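Local coordinates for protein putative Scyalone Dehydratase (Novosphingobium aromaticivorans DSM 12444, PDB 3EF8) that is of unknown function but has an NTF2-like fold and is probably a dehydratase related to scytalone dehydratase, at residues G106-Q111 / R128-T133; Y44-G49 / A142-G147. All coordinates share one frame; numbering follows the deposited sequence.

Contact 1 of 2, residues G106-Q111 / R128-T133; sequences GILYGQ and RELRTT
The amide of Gln111 and the guanidinium of Arg131, their planes 47° apart, are bridged by a water that lies in plane at an edge of the guanidinium. This water donates to Gln111 OE1 and accepts from Arg131 NH1. At another edge the carboxylate of Glu129 is held side-on: Arg131 NE, 2.7 Å from Glu129 OE2, and NH2 of the same arginine both bind that one oxygen, from the same face of the carboxylate. Ile107 CG2 lies over one face of the Tyr109 ring, offset toward its rim.

Between the backbones, Gln111 and Arg131 form an antiparallel hydrogen-bonded pair, with Gln111 N to Arg131 O and Arg131 N to Gln111 O both 2.8 Å and nearly straight. Gly110 faces Thr132 as the next, non-hydrogen-bonded pair. Beyond it the bond from Thr133 N to Tyr109 O, 2.9 Å, is more bent. A second water binds Thr133 OG1 and, weakly, Gly110 O.

On the Gly110-Thr132 side, Leu108 and Leu130 meet tip to tip, CD2 to CD2 at 4.0 Å. Both carry CG anti to the backbone N (chi1 161° and 176°), which swings their ends toward each other. Leu108 CD1 also meets Thr132 CG2 at 3.8 Å.

The two segments belong to the hairpin of strands 106-119 and 122-136, central in the curved NTF2-type sheet. Strand 86-99 borders 106-111 on its other side, while Tyr22 of the second subunit packs on Gln111 and Arg131.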
ATOM      1  N   GLY A 106     -12.492  10.849  -8.931  1.00  9.76           N
ATOM      2  CA  GLY A 106     -11.544  10.606  -9.982  1.00  8.97           C
ATOM      3  C   GLY A 106     -10.383   9.781  -9.441  1.00  8.98           C
ATOM      4  O   GLY A 106      -9.825  10.121  -8.401  1.00 10.92           O
ATOM      5  N   ILE A 107     -10.111   8.688 -10.122  1.00  8.85           N
ATOM      6  CA  ILE A 107      -9.080   7.758  -9.659  1.00  9.79           C
ATOM      7  C   ILE A 107      -7.904   7.739 -10.609  1.00  8.15           C
ATOM      8  O   ILE A 107      -8.081   7.556 -11.802  1.00  9.99           O
ATOM      9  CB  ILE A 107      -9.610   6.307  -9.563  1.00 10.41           C
ATOM     10  CG1 ILE A 107     -11.022   6.245  -8.972  1.00 17.07           C
ATOM     11  CG2 ILE A 107      -8.555   5.445  -8.804  1.00 10.33           C
ATOM     12  CD1 ILE A 107     -11.184   6.760  -7.599  1.00 18.17           C
ATOM     13  N   LEU A 108      -6.699   7.920 -10.029  1.00  8.18           N
ATOM     14  CA  LEU A 108      -5.443   7.794 -10.739  1.00  8.02           C
ATOM     15  C   LEU A 108      -4.726   6.544 -10.226  1.00  6.86           C
ATOM     16  O   LEU A 108      -4.544   6.365  -9.028  1.00  8.62           O
ATOM     17  CB  LEU A 108      -4.540   9.018 -10.520  1.00  9.04           C
ATOM     18  CG  LEU A 108      -3.038   8.798 -10.844  1.00 14.62           C
ATOM     19  CD1 LEU A 108      -3.054   8.767 -12.296  1.00 14.76           C
ATOM     20  CD2 LEU A 108      -2.186   9.970 -10.303  1.00 17.51           C
ATOM     21  N   TYR A 109      -4.362   5.693 -11.167  1.00  7.33           N
ATOM     22  CA  TYR A 109      -3.482   4.536 -10.938  1.00  5.47           C
ATOM     23  C   TYR A 109      -2.177   4.858 -11.620  1.00  8.30           C
ATOM     24  O   TYR A 109      -2.152   5.038 -12.832  1.00  8.71           O
ATOM     25  CB  TYR A 109      -4.054   3.268 -11.509  1.00  7.48           C
ATOM     26  CG  TYR A 109      -5.447   2.939 -11.070  1.00 11.05           C
ATOM     27  CD1 TYR A 109      -5.705   2.198  -9.926  1.00  8.21           C
ATOM     28  CD2 TYR A 109      -6.522   3.399 -11.826  1.00 11.79           C
ATOM     29  CE1 TYR A 109      -7.008   1.888  -9.543  1.00 11.00           C
ATOM     30  CE2 TYR A 109      -7.814   3.061 -11.481  1.00 12.74           C
ATOM     31  CZ  TYR A 109      -8.051   2.321 -10.331  1.00 12.37           C
ATOM     32  OH  TYR A 109      -9.349   1.989  -9.984  1.00 13.98           O
ATOM     33  N   GLY A 110      -1.095   5.006 -10.863  1.00  9.01           N
ATOM     34  CA  GLY A 110       0.109   5.526 -11.463  1.00  9.83           C
ATOM     35  C   GLY A 110       1.387   4.894 -10.952  1.00  7.28           C
ATOM     36  O   GLY A 110       1.371   4.057 -10.031  1.00  7.89           O
ATOM     37  N   GLN A 111       2.460   5.306 -11.582  1.00  6.91           N
ATOM     38  CA  GLN A 111       3.828   4.975 -11.188  1.00  7.69           C
ATOM     39  C   GLN A 111       4.606   6.255 -11.065  1.00  7.74           C
ATOM     40  O   GLN A 111       4.501   7.121 -11.954  1.00 10.66           O
ATOM     41  CB  GLN A 111       4.493   4.099 -12.254  1.00  7.40           C
ATOM     42  CG  GLN A 111       3.712   2.879 -12.634  1.00  7.89           C
ATOM     43  CD  GLN A 111       4.342   2.132 -13.827  1.00  9.53           C
ATOM     44  OE1 GLN A 111       5.210   2.700 -14.517  1.00 10.16           O
ATOM     45  NE2 GLN A 111       3.890   0.916 -14.091  1.00  9.64           N
ATOM     46  N   ARG A 128      10.573  14.303 -10.289  1.00 11.84           N
ATOM     47  CA  ARG A 128       9.448  13.356 -10.248  1.00  9.99           C
ATOM     48  C   ARG A 128       8.835  13.243 -11.611  1.00 13.15           C
ATOM     49  O   ARG A 128       8.460  14.264 -12.222  1.00 14.36           O
ATOM     50  CB  ARG A 128       8.328  13.771  -9.296  1.00 11.40           C
ATOM     51  CG  ARG A 128       8.722  14.056  -7.918  1.00 11.71           C
ATOM     52  CD  ARG A 128       7.549  13.849  -6.976  1.00 12.80           C
ATOM     53  NE  ARG A 128       7.351  12.417  -6.716  1.00 10.90           N
ATOM     54  CZ  ARG A 128       6.591  11.912  -5.767  1.00 13.97           C
ATOM     55  NH1 ARG A 128       5.794  12.689  -5.055  1.00 13.15           N
ATOM     56  NH2 ARG A 128       6.643  10.628  -5.531  1.00 11.15           N
ATOM     57  N   GLU A 129       8.665  12.020 -12.072  1.00 10.11           N
ATOM     58  CA  GLU A 129       8.007  11.753 -13.312  1.00 11.42           C
ATOM     59  C   GLU A 129       6.852  10.806 -13.024  1.00 13.31           C
ATOM     60  O   GLU A 129       7.049   9.683 -12.563  1.00 12.13           O
ATOM     61  CB  GLU A 129       8.947  11.139 -14.327  1.00 13.25           C
ATOM     62  CG  GLU A 129       8.275  10.721 -15.594  1.00 14.01           C
ATOM     63  CD  GLU A 129       9.240  10.169 -16.608  1.00 19.74           C
ATOM     64  OE1 GLU A 129      10.278  10.820 -16.874  1.00 24.24           O
ATOM     65  OE2 GLU A 129       8.934   9.130 -17.174  1.00 22.76           O
ATOM     66  N   LEU A 130       5.630  11.267 -13.239  1.00 10.05           N
ATOM     67  CA  LEU A 130       4.446  10.432 -13.096  1.00  8.31           C
ATOM     68  C   LEU A 130       4.140   9.771 -14.376  1.00 10.57           C
ATOM     69  O   LEU A 130       4.025  10.457 -15.429  1.00 11.96           O
ATOM     70  CB  LEU A 130       3.238  11.248 -12.680  1.00 10.09           C
ATOM     71  CG  LEU A 130       1.941  10.489 -12.598  1.00  9.85           C
ATOM     72  CD1 LEU A 130       1.906   9.489 -11.433  1.00 11.32           C
ATOM     73  CD2 LEU A 130       0.770  11.483 -12.465  1.00 14.17           C
ATOM     74  N   ARG A 131       3.996   8.445 -14.341  1.00  8.90           N
ATOM     75  CA  ARG A 131       3.536   7.663 -15.483  1.00  7.93           C
ATOM     76  C   ARG A 131       2.160   7.130 -15.107  1.00  8.87           C
ATOM     77  O   ARG A 131       1.963   6.609 -14.031  1.00  9.78           O
ATOM     78  CB  ARG A 131       4.507   6.545 -15.851  1.00  9.00           C
ATOM     79  CG  ARG A 131       5.879   7.087 -16.207  1.00  8.81           C
ATOM     80  CD  ARG A 131       6.817   5.985 -16.650  1.00 10.56           C
ATOM     81  NE  ARG A 131       8.151   6.525 -16.834  1.00 12.99           N
ATOM     82  CZ  ARG A 131       9.251   5.794 -16.978  1.00 13.11           C
ATOM     83  NH1 ARG A 131       9.184   4.467 -16.989  1.00 14.55           N
ATOM     84  NH2 ARG A 131      10.412   6.399 -17.118  1.00 17.45           N
ATOM     85  N   THR A 132       1.168   7.340 -15.970  1.00  9.31           N
ATOM     86  CA  THR A 132      -0.206   7.035 -15.688  1.00  8.37           C
ATOM     87  C   THR A 132      -0.581   5.688 -16.272  1.00 10.50           C
ATOM     88  O   THR A 132      -0.610   5.466 -17.475  1.00 11.52           O
ATOM     89  CB  THR A 132      -1.137   8.173 -16.205  1.00 10.24           C
ATOM     90  OG1 THR A 132      -0.816   9.384 -15.511  1.00 11.94           O
ATOM     91  CG2 THR A 132      -2.580   7.856 -15.951  1.00 11.44           C
ATOM     92  N   THR A 133      -0.803   4.737 -15.386  1.00  9.55           N
ATOM     93  CA  THR A 133      -1.192   3.394 -15.754  1.00 10.22           C
ATOM     94  C   THR A 133      -2.577   3.359 -16.323  1.00 10.61           C
ATOM     95  O   THR A 133      -2.833   2.720 -17.338  1.00 13.33           O
ATOM     96  CB  THR A 133      -1.105   2.481 -14.502  1.00  7.14           C
ATOM     97  OG1 THR A 133       0.185   2.669 -13.929  1.00  8.31           O
ATOM     98  CG2 THR A 133      -1.354   1.002 -14.825  1.00  8.98           C
TER
HETATM   99  O   HOH W   1       0.102   1.700 -11.323  1.00  8.05           O
HETATM  100  O   HOH W   2       7.068   2.461 -16.527  1.00 10.48           O

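Contact 2 of 2, residues Y44-G49 / A142-G147; sequences YAPNFG and AANPIG
Asn144 brings its amide against the backbone of Tyr44, Ala45 and Pro46, at a classic beta bulge in which Tyr44 and Ala45 both face Phe48. Phe48 O accepts from Tyr44 N and from Ala45 N, and a type I turn from Ala45 to Phe48 closes through Phe48 N to Ala45 O at 2.9 Å. The bulge lies where the chain turns a corner on its way into strand 48-51 of the NTF2-type fold.

The close part of the contact is centred on Asn144. With CG beside its own backbone N (chi1 -66°), the amide comes against the chain from Tyr44 to Pro46: Asn144 OD1 lies 3.3 Å from Ala45 C, while ND2 is 3.4 Å from Tyr44 C. These are packing contacts; the polar partners of ND2 are Leu130 O and Ser43 OG, which fix the rotation of the amide. Pro46, the exposed outer rim of this tight end, runs alongside Asn144 but points the opposite way, and its CD also touches Ala143 O at 3.4 Å.

Toward Ala142 the packing thins. This residue is exposed and meets Ala45 by a single methyl contact, CB to CB at 3.7 Å. Two waters converge on Tyr44 O, one from Asn144 N beside the tight part and one from Ala142 O at the loose end, and so link the loop following strand 122-136 to the corner. The first of these waters donates to Tyr44 O at 2.8 Å and accepts from Asn144 N at 3.0 Å.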
ATOM      1  N   TYR A  44       4.334  15.522 -15.457  1.00 19.18           N
ATOM      2  CA  TYR A  44       3.062  14.829 -15.348  1.00 20.47           C
ATOM      3  C   TYR A  44       2.494  14.403 -16.708  1.00 19.16           C
ATOM      4  O   TYR A  44       1.650  13.512 -16.773  1.00 19.58           O
ATOM      5  CB  TYR A  44       2.046  15.668 -14.591  1.00 22.04           C
ATOM      6  CG  TYR A  44       2.489  16.078 -13.211  1.00 22.75           C
ATOM      7  CD1 TYR A  44       2.887  15.123 -12.278  1.00 24.32           C
ATOM      8  CD2 TYR A  44       2.489  17.418 -12.826  1.00 30.91           C
ATOM      9  CE1 TYR A  44       3.283  15.481 -11.003  1.00 30.59           C
ATOM     10  CE2 TYR A  44       2.881  17.795 -11.559  1.00 33.78           C
ATOM     11  CZ  TYR A  44       3.274  16.825 -10.646  1.00 34.76           C
ATOM     12  OH  TYR A  44       3.669  17.192  -9.378  1.00 35.96           O
ATOM     13  N   ALA A  45       2.976  15.025 -17.776  1.00 21.03           N
ATOM     14  CA  ALA A  45       2.592  14.697 -19.161  1.00 25.70           C
ATOM     15  C   ALA A  45       3.598  15.279 -20.149  1.00 29.46           C
ATOM     16  O   ALA A  45       4.397  16.125 -19.790  1.00 26.34           O
ATOM     17  CB  ALA A  45       1.203  15.172 -19.478  1.00 28.73           C
ATOM     18  N   PRO A  46       3.556  14.822 -21.400  1.00 34.27           N
ATOM     19  CA  PRO A  46       4.639  15.205 -22.293  1.00 37.39           C
ATOM     20  C   PRO A  46       4.690  16.704 -22.485  1.00 41.11           C
ATOM     21  O   PRO A  46       5.729  17.260 -22.863  1.00 44.71           O
ATOM     22  CB  PRO A  46       4.309  14.463 -23.596  1.00 36.76           C
ATOM     23  CG  PRO A  46       3.442  13.310 -23.164  1.00 37.75           C
ATOM     24  CD  PRO A  46       2.642  13.842 -22.003  1.00 34.86           C
ATOM     25  N   ASN A  47       3.586  17.356 -22.156  1.00 41.30           N
ATOM     26  CA  ASN A  47       3.486  18.792 -22.326  1.00 42.38           C
ATOM     27  C   ASN A  47       2.979  19.432 -21.045  1.00 42.16           C
ATOM     28  O   ASN A  47       2.314  20.475 -21.059  1.00 45.49           O
ATOM     29  CB  ASN A  47       2.563  19.128 -23.515  1.00 44.36           C
ATOM     30  N   PHE A  48       3.281  18.791 -19.924  1.00 36.85           N
ATOM     31  CA  PHE A  48       2.831  19.311 -18.644  1.00 33.92           C
ATOM     32  C   PHE A  48       3.668  18.944 -17.417  1.00 33.84           C
ATOM     33  O   PHE A  48       3.761  17.791 -16.997  1.00 30.74           O
ATOM     34  CB  PHE A  48       1.401  18.899 -18.392  1.00 31.69           C
ATOM     35  CG  PHE A  48       0.929  19.204 -17.008  1.00 37.77           C
ATOM     36  CD1 PHE A  48       1.268  20.397 -16.395  1.00 43.21           C
ATOM     37  CD2 PHE A  48       0.109  18.317 -16.328  1.00 39.11           C
ATOM     38  CE1 PHE A  48       0.823  20.683 -15.109  1.00 43.18           C
ATOM     39  CE2 PHE A  48      -0.336  18.605 -15.054  1.00 42.68           C
ATOM     40  CZ  PHE A  48       0.022  19.794 -14.449  1.00 36.50           C
ATOM     41  N   GLY A  49       4.206  19.982 -16.803  1.00 32.27           N
ATOM     42  CA  GLY A  49       4.989  19.813 -15.602  1.00 28.91           C
ATOM     43  C   GLY A  49       5.510  21.117 -15.059  1.00 28.25           C
ATOM     44  O   GLY A  49       4.850  22.167 -15.131  1.00 28.02           O
ATOM     45  N   ALA A 142      -4.172  14.329 -20.624  1.00 13.60           N
ATOM     46  CA  ALA A 142      -2.796  14.122 -21.055  1.00 16.70           C
ATOM     47  C   ALA A 142      -2.085  13.285 -20.002  1.00 18.30           C
ATOM     48  O   ALA A 142      -2.372  13.353 -18.806  1.00 20.47           O
ATOM     49  CB  ALA A 142      -2.053  15.443 -21.228  1.00 20.19           C
ATOM     50  N   ALA A 143      -1.156  12.464 -20.474  1.00 14.50           N
ATOM     51  CA  ALA A 143      -0.393  11.640 -19.542  1.00 16.07           C
ATOM     52  C   ALA A 143       0.868  11.099 -20.166  1.00 16.78           C
ATOM     53  O   ALA A 143       0.983  10.962 -21.387  1.00 16.33           O
ATOM     54  CB  ALA A 143      -1.253  10.503 -19.110  1.00 18.58           C
ATOM     55  N   ASN A 144       1.835  10.768 -19.294  1.00 13.18           N
ATOM     56  CA  ASN A 144       3.024  10.017 -19.712  1.00 12.72           C
ATOM     57  C   ASN A 144       2.657   8.547 -19.610  1.00 12.98           C
ATOM     58  O   ASN A 144       2.204   8.100 -18.567  1.00 13.09           O
ATOM     59  CB  ASN A 144       4.193  10.245 -18.767  1.00 10.20           C
ATOM     60  CG  ASN A 144       4.715  11.665 -18.779  1.00 16.19           C
ATOM     61  OD1 ASN A 144       4.849  12.265 -19.863  1.00 17.05           O
ATOM     62  ND2 ASN A 144       5.009  12.224 -17.599  1.00 12.69           N
ATOM     63  N   PRO A 145       2.819   7.757 -20.666  1.00 10.96           N
ATOM     64  CA  PRO A 145       2.447   6.352 -20.562  1.00 12.06           C
ATOM     65  C   PRO A 145       3.468   5.580 -19.740  1.00 10.31           C
ATOM     66  O   PRO A 145       4.587   6.002 -19.565  1.00 10.71           O
ATOM     67  CB  PRO A 145       2.485   5.865 -22.001  1.00 15.33           C
ATOM     68  CG  PRO A 145       3.327   6.850 -22.730  1.00 23.00           C
ATOM     69  CD  PRO A 145       3.222   8.155 -22.025  1.00 13.14           C
ATOM     70  N   ILE A 146       3.032   4.428 -19.215  1.00 11.08           N
ATOM     71  CA  ILE A 146       3.975   3.570 -18.489  1.00  9.51           C
ATOM     72  C   ILE A 146       4.925   2.827 -19.401  1.00 10.55           C
ATOM     73  O   ILE A 146       5.981   2.396 -18.995  1.00 11.99           O
ATOM     74  CB  ILE A 146       3.290   2.607 -17.521  1.00  9.19           C
ATOM     75  CG1 ILE A 146       2.411   1.591 -18.223  1.00  9.94           C
ATOM     76  CG2 ILE A 146       2.494   3.406 -16.465  1.00  8.31           C
ATOM     77  CD1 ILE A 146       1.967   0.414 -17.337  1.00 10.61           C
ATOM     78  N   GLY A 147       4.533   2.694 -20.665  1.00 11.62           N
ATOM     79  CA  GLY A 147       5.353   1.968 -21.637  1.00 10.90           C
ATOM     80  C   GLY A 147       5.044   0.475 -21.673  1.00 10.50           C
ATOM     81  O   GLY A 147       5.935  -0.348 -21.930  1.00 12.90           O
TER
HETATM   82  O   HOH W   3       1.426  10.797 -16.350  1.00 11.91           O
HETATM   83  O   HOH W   4      -1.018  13.929 -16.297  1.00 24.15           O

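Overall arrangement
From the N terminus the chain first reaches 44-49, at the corner leading into strand 48-51. It then runs through helices and the long strands before returning as 142-147, so contact 2 closes a wide loop of 92 intervening residues. Contact 1 falls within that loop and closes a much shorter hairpin, with 16 residues between 106-111 and 128-133. The two meet along strand 122-136: Asn144 O probably accepts from Thr132 N, and Ile146 packs on Gln111 and Thr133. The C-terminal segment is thereby tied both to the central hairpin and to the edge of the sheet, and both contacts touch the second subunit.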